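Local coordinates for DR2417 (Deinococcus radiodurans, PDB 4XWW), which probably trims RNA as a metal-dependent 5'-3' exonuclease, possibly with endonuclease activity, and works as a homodimer of the metallo-beta-lactamase superfamily, at residues H408-N411 / H412-A416; D470-N473 / L474-G478. One frame throughout, in Å; residues are numbered along the deposited sequence.

Followed from the N terminus, contact 1 comes first, within the helix of the beta-alpha-beta unit made of strand 398-402, helix 406-417 and strand 425-426. Contact 2 follows in helix 465-477, in the range of the RNase J C-terminal domain, just before strand 479-485. Each joins two adjoining segments of one helix and so closes no more than single i to i+4 turns. The two lie in series, neither nested nor crossed, with centres about 38 Å apart and nearest atoms about 23 Å apart. Contact 1 ties its helix to the sheet near the zinc site; contact 2 ties a manganese-binding region to strand 552-556. Both also touch the second subunit.

Contact 1 of 2, residues H408-N411 / H412-A416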
ATOM      1  N   HIS A 408       1.484  -0.178 -17.911  1.00 19.14           N
ATOM      2  CA  HIS A 408       0.446   0.583 -18.590  1.00 19.80           C
ATOM      3  C   HIS A 408       0.812   0.872 -20.036  1.00 16.73           C
ATOM      4  O   HIS A 408       0.000   0.705 -20.946  1.00 17.03           O
ATOM      5  CB  HIS A 408       0.201   1.896 -17.845  1.00 18.61           C
ATOM      6  CG  HIS A 408      -0.091   1.682 -16.396  1.00 19.10           C
ATOM      7  ND1 HIS A 408       0.637   2.297 -15.400  1.00 25.03           N
ATOM      8  CD2 HIS A 408      -0.985   0.881 -15.781  1.00 19.45           C
ATOM      9  CE1 HIS A 408       0.175   1.902 -14.225  1.00 32.44           C
ATOM     10  NE2 HIS A 408      -0.800   1.037 -14.420  1.00 23.09           N
ATOM     11  N   GLN A 409       2.037   1.326 -20.233  1.00 18.35           N
ATOM     12  CA  GLN A 409       2.516   1.633 -21.583  1.00 18.12           C
ATOM     13  C   GLN A 409       2.486   0.424 -22.501  1.00 19.05           C
ATOM     14  O   GLN A 409       2.078   0.515 -23.663  1.00 16.24           O
ATOM     15  CB  GLN A 409       3.937   2.151 -21.529  1.00 22.17           C
ATOM     16  CG  GLN A 409       4.126   3.538 -20.939  1.00 20.15           C
ATOM     17  CD  GLN A 409       5.607   3.829 -20.773  1.00 24.56           C
ATOM     18  OE1 GLN A 409       6.290   3.202 -19.953  1.00 21.34           O
ATOM     19  NE2 GLN A 409       6.118   4.741 -21.575  1.00 23.39           N
ATOM     20  N   ILE A 410       2.935  -0.716 -21.972  1.00 21.71           N
ATOM     21  CA  ILE A 410       3.069  -1.916 -22.794  1.00 18.33           C
ATOM     22  C   ILE A 410       1.683  -2.459 -23.128  1.00 19.73           C
ATOM     23  O   ILE A 410       1.422  -2.905 -24.252  1.00 20.30           O
ATOM     24  CB  ILE A 410       3.953  -2.962 -22.086  1.00 22.93           C
ATOM     25  CG1 ILE A 410       5.401  -2.464 -22.084  1.00 25.21           C
ATOM     26  CG2 ILE A 410       3.841  -4.314 -22.767  1.00 18.86           C
ATOM     27  CD1 ILE A 410       6.354  -3.310 -21.258  1.00 22.04           C
ATOM     28  N   ASN A 411       0.765  -2.364 -22.176  1.00 20.79           N
ATOM     29  CA  ASN A 411      -0.601  -2.773 -22.458  1.00 22.75           C
ATOM     30  C   ASN A 411      -1.313  -1.854 -23.441  1.00 20.43           C
ATOM     31  O   ASN A 411      -2.147  -2.310 -24.208  1.00 20.53           O
ATOM     32  CB  ASN A 411      -1.391  -2.907 -21.163  1.00 22.21           C
ATOM     33  CG  ASN A 411      -1.191  -4.253 -20.550  1.00 28.83           C
ATOM     34  OD1 ASN A 411      -1.707  -5.244 -21.062  1.00 32.53           O
ATOM     35  ND2 ASN A 411      -0.386  -4.322 -19.498  1.00 19.79           N
ATOM     36  N   HIS A 412      -0.958  -0.569 -23.446  1.00 18.77           N
ATOM     37  CA  HIS A 412      -1.505   0.372 -24.423  1.00 19.37           C
ATOM     38  C   HIS A 412      -0.993  -0.008 -25.821  1.00 21.99           C
ATOM     39  O   HIS A 412      -1.731   0.018 -26.809  1.00 19.24           O
ATOM     40  CB  HIS A 412      -1.090   1.801 -24.048  1.00 17.16           C
ATOM     41  CG  HIS A 412      -1.958   2.881 -24.630  1.00 16.28           C
ATOM     42  ND1 HIS A 412      -1.819   4.205 -24.263  1.00 20.80           N
ATOM     43  CD2 HIS A 412      -2.941   2.849 -25.564  1.00 18.39           C
ATOM     44  CE1 HIS A 412      -2.688   4.941 -24.938  1.00 17.99           C
ATOM     45  NE2 HIS A 412      -3.378   4.148 -25.736  1.00 18.48           N
ATOM     46  N   ALA A 413       0.284  -0.384 -25.887  1.00 22.88           N
ATOM     47  CA  ALA A 413       0.894  -0.801 -27.145  1.00 22.50           C
ATOM     48  C   ALA A 413       0.203  -2.057 -27.682  1.00 22.41           C
ATOM     49  O   ALA A 413      -0.073  -2.170 -28.873  1.00 22.26           O
ATOM     50  CB  ALA A 413       2.399  -1.043 -26.949  1.00 19.68           C
ATOM     51  N   LYS A 414      -0.077  -3.003 -26.792  1.00 22.70           N
ATOM     52  CA  LYS A 414      -0.746  -4.244 -27.186  1.00 23.63           C
ATOM     53  C   LYS A 414      -2.166  -3.999 -27.680  1.00 18.88           C
ATOM     54  O   LYS A 414      -2.604  -4.618 -28.655  1.00 21.09           O
ATOM     55  CB  LYS A 414      -0.782  -5.224 -26.011  1.00 22.64           C
ATOM     56  CG  LYS A 414       0.583  -5.818 -25.657  1.00 32.10           C
ATOM     57  CD  LYS A 414       0.450  -6.859 -24.546  1.00 38.31           C
ATOM     58  CE  LYS A 414       1.811  -7.276 -24.002  1.00 35.06           C
ATOM     59  NZ  LYS A 414       2.680  -7.857 -25.057  1.00 43.02           N
ATOM     60  N   LEU A 415      -2.873  -3.092 -27.012  1.00 16.36           N
ATOM     61  CA  LEU A 415      -4.205  -2.686 -27.460  1.00 18.86           C
ATOM     62  C   LEU A 415      -4.149  -2.170 -28.908  1.00 19.82           C
ATOM     63  O   LEU A 415      -4.984  -2.509 -29.746  1.00 23.13           O
ATOM     64  CB  LEU A 415      -4.777  -1.605 -26.541  1.00 18.07           C
ATOM     65  CG  LEU A 415      -6.150  -1.063 -26.933  1.00 21.03           C
ATOM     66  CD1 LEU A 415      -7.206  -2.157 -26.870  1.00 27.12           C
ATOM     67  CD2 LEU A 415      -6.536   0.100 -26.014  1.00 18.07           C
ATOM     68  N   ALA A 416      -3.140  -1.362 -29.203  1.00 19.34           N
ATOM     69  CA  ALA A 416      -3.007  -0.787 -30.532  1.00 23.10           C
ATOM     70  C   ALA A 416      -2.856  -1.886 -31.591  1.00 23.15           C
ATOM     71  O   ALA A 416      -3.384  -1.775 -32.691  1.00 25.48           O
ATOM     72  CB  ALA A 416      -1.821   0.179 -30.576  1.00 25.59           C
TER
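H408 to N411 pass their carbonyls in order to the amides of H412 to L415, four i to i+4 bonds that make 408-416 a regular alpha-helical run. The spacing is even: H412 N to H408 O and L415 N to N411 O both measure 3.0 Å, and the N-H...O angle widens only from 147° to 160°. Side-chain contact is lighter. I410 and K414, one turn apart, lie alongside each other, with I410 CG2 3.8 Å from K414 CE. With CG beside its own backbone N (chi1 -71°), the K414 chain starts back over the preceding turn, and K414 CG sits 3.3 Å from I410 O. Other polar ends find partners outside the two segments. N411 ND2 bonds to R407 O and to Y362 OH of the second subunit, whose Y362 also packs on I410. H408, its ND1 bonded to E405 N, packs on a uracil base of the bound RNA. Buried H412 is hydrogen-bonded through ND1 to S210 OG and meets the F399 ring edge-to-face. H412 and L415 touch helix 384-394, while Q409 NE2 binds P401 O, fastening the helix of this beta-alpha-beta unit against strand 398-402.

Contact 2 of 2, residues D470-N473 / L474-G478; sequences DRVN and LSQEG
L474 N meets D470 O at 2.9 Å, nearly straight on (N-H...O 167°), and the carbon side chain of L474 closes over the same oxygen, L474 CG lying 3.2 Å from D470 O. The torsion explains the second approach: CG stands beside the L474 backbone N (chi1 -64°), on the side from which the N-H reaches back. This is the buried, closely packed part of the contact. It continues through S475 N and R471 O, also 2.9 Å apart. L474 and S475 are buried; each packs on its own counterpart in the second subunit, the like-on-like pairing expected near a dimer twofold, and L474 also touches V552 of strand 552-556. The S475 OG to V472 O separation of 2.4 Å is too short to be trusted as modelled.

V472, N473 and Q476, all partly exposed, form the more open side. Q476 CG still comes within 3.1 Å of V472 O; what is light is the touch of the aliphatic parts running side by side, V472 CG1 4.1 Å from Q476 CG. Here the helix also ends: N473 O takes E477 N at 3.0 Å and, weakly, Q476 N at 3.3 Å. G478 then leaves helical angles with positive phi (67°) and pairs through its backbone with V552.

The extended R471 chain reaches M58 O through NH1, G498 O of the second subunit through NE, and the carboxylate of D456 through NH2. Because D456 and G59 bind manganese, this salt bridge probably helps orient the D456 carboxylate and tempers its negative charge, and R471 thereby links the metal site to the second subunit through G498 O.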
ATOM      1  N   ASP A 470      19.783   5.559   4.325  1.00 46.92           N
ATOM      2  CA  ASP A 470      20.055   5.686   5.744  1.00 49.23           C
ATOM      3  C   ASP A 470      18.738   5.740   6.516  1.00 47.18           C
ATOM      4  O   ASP A 470      18.591   5.069   7.535  1.00 44.24           O
ATOM      5  CB  ASP A 470      20.907   6.929   6.029  1.00 55.17           C
ATOM      6  CG  ASP A 470      22.332   6.802   5.494  1.00 65.77           C
ATOM      7  OD1 ASP A 470      22.726   5.689   5.083  1.00 71.82           O
ATOM      8  OD2 ASP A 470      23.063   7.814   5.496  1.00 64.68           O
ATOM      9  N   ARG A 471      17.777   6.519   6.019  1.00 38.56           N
ATOM     10  CA  ARG A 471      16.450   6.589   6.643  1.00 38.89           C
ATOM     11  C   ARG A 471      15.782   5.211   6.732  1.00 37.69           C
ATOM     12  O   ARG A 471      15.184   4.876   7.764  1.00 39.03           O
ATOM     13  CB  ARG A 471      15.541   7.572   5.885  1.00 39.31           C
ATOM     14  CG  ARG A 471      15.863   9.043   6.166  1.00 34.60           C
ATOM     15  CD  ARG A 471      14.950  10.004   5.406  1.00 33.72           C
ATOM     16  NE  ARG A 471      15.400  11.387   5.572  1.00 35.40           N
ATOM     17  CZ  ARG A 471      14.852  12.438   4.971  1.00 38.55           C
ATOM     18  NH1 ARG A 471      13.819  12.279   4.155  1.00 35.39           N
ATOM     19  NH2 ARG A 471      15.342  13.653   5.193  1.00 37.67           N
ATOM     20  N   VAL A 472      15.903   4.407   5.676  1.00 32.32           N
ATOM     21  CA  VAL A 472      15.296   3.077   5.674  1.00 37.76           C
ATOM     22  C   VAL A 472      15.904   2.232   6.777  1.00 45.64           C
ATOM     23  O   VAL A 472      15.195   1.659   7.609  1.00 39.02           O
ATOM     24  CB  VAL A 472      15.474   2.339   4.334  1.00 40.36           C
ATOM     25  CG1 VAL A 472      14.797   0.969   4.399  1.00 42.90           C
ATOM     26  CG2 VAL A 472      14.908   3.158   3.180  1.00 43.72           C
ATOM     27  N   ASN A 473      17.229   2.170   6.781  1.00 46.87           N
ATOM     28  CA  ASN A 473      17.952   1.386   7.768  1.00 43.19           C
ATOM     29  C   ASN A 473      17.575   1.795   9.182  1.00 50.02           C
ATOM     30  O   ASN A 473      17.319   0.943  10.029  1.00 44.89           O
ATOM     31  CB  ASN A 473      19.454   1.517   7.547  1.00 43.98           C
ATOM     32  CG  ASN A 473      19.928   0.717   6.357  1.00 51.75           C
ATOM     33  OD1 ASN A 473      19.384  -0.347   6.062  1.00 54.91           O
ATOM     34  ND2 ASN A 473      20.938   1.224   5.659  1.00 57.70           N
ATOM     35  N   LEU A 474      17.501   3.098   9.431  1.00 45.49           N
ATOM     36  CA  LEU A 474      17.080   3.582  10.739  1.00 42.26           C
ATOM     37  C   LEU A 474      15.649   3.153  11.061  1.00 47.67           C
ATOM     38  O   LEU A 474      15.361   2.732  12.178  1.00 48.84           O
ATOM     39  CB  LEU A 474      17.196   5.102  10.811  1.00 45.06           C
ATOM     40  CG  LEU A 474      18.629   5.618  10.693  1.00 44.46           C
ATOM     41  CD1 LEU A 474      18.683   7.143  10.750  1.00 42.28           C
ATOM     42  CD2 LEU A 474      19.482   5.001  11.787  1.00 47.81           C
ATOM     43  N   SER A 475      14.761   3.259  10.075  1.00 44.83           N
ATOM     44  CA  SER A 475      13.355   2.915  10.265  1.00 47.40           C
ATOM     45  C   SER A 475      13.173   1.462  10.666  1.00 47.86           C
ATOM     46  O   SER A 475      12.273   1.123  11.430  1.00 51.06           O
ATOM     47  CB  SER A 475      12.565   3.171   8.990  1.00 43.86           C
ATOM     48  OG  SER A 475      12.859   2.192   8.008  1.00 53.12           O
ATOM     49  N   GLN A 476      14.028   0.607  10.117  1.00 42.41           N
ATOM     50  CA  GLN A 476      13.907  -0.824  10.306  1.00 41.80           C
ATOM     51  C   GLN A 476      14.569  -1.304  11.587  1.00 47.00           C
ATOM     52  O   GLN A 476      13.951  -1.991  12.406  1.00 42.02           O
ATOM     53  CB  GLN A 476      14.525  -1.553   9.118  1.00 43.76           C
ATOM     54  CG  GLN A 476      13.907  -1.182   7.799  1.00 49.88           C
ATOM     55  CD  GLN A 476      12.484  -1.667   7.709  1.00 61.69           C
ATOM     56  OE1 GLN A 476      11.535  -0.900   7.878  1.00 64.47           O
ATOM     57  NE2 GLN A 476      12.324  -2.961   7.478  1.00 64.47           N
ATOM     58  N   GLU A 477      15.838  -0.951  11.745  1.00 41.46           N
ATOM     59  CA  GLU A 477      16.672  -1.592  12.751  1.00 47.35           C
ATOM     60  C   GLU A 477      16.956  -0.705  13.956  1.00 49.26           C
ATOM     61  O   GLU A 477      17.508  -1.173  14.953  1.00 51.71           O
ATOM     62  CB  GLU A 477      17.987  -2.044  12.113  1.00 43.57           C
ATOM     63  CG  GLU A 477      17.810  -3.027  10.960  1.00 50.47           C
ATOM     64  CD  GLU A 477      17.422  -4.422  11.424  1.00 53.41           C
ATOM     65  OE1 GLU A 477      17.482  -4.682  12.643  1.00 49.17           O
ATOM     66  OE2 GLU A 477      17.062  -5.259  10.567  1.00 55.64           O
ATOM     67  N   GLY A 478      16.571   0.566  13.872  1.00 43.91           N
ATOM     68  CA  GLY A 478      16.892   1.514  14.928  1.00 47.24           C
ATOM     69  C   GLY A 478      18.395   1.727  14.945  1.00 53.38           C
ATOM     70  O   GLY A 478      19.086   1.297  14.023  1.00 55.36           O
TER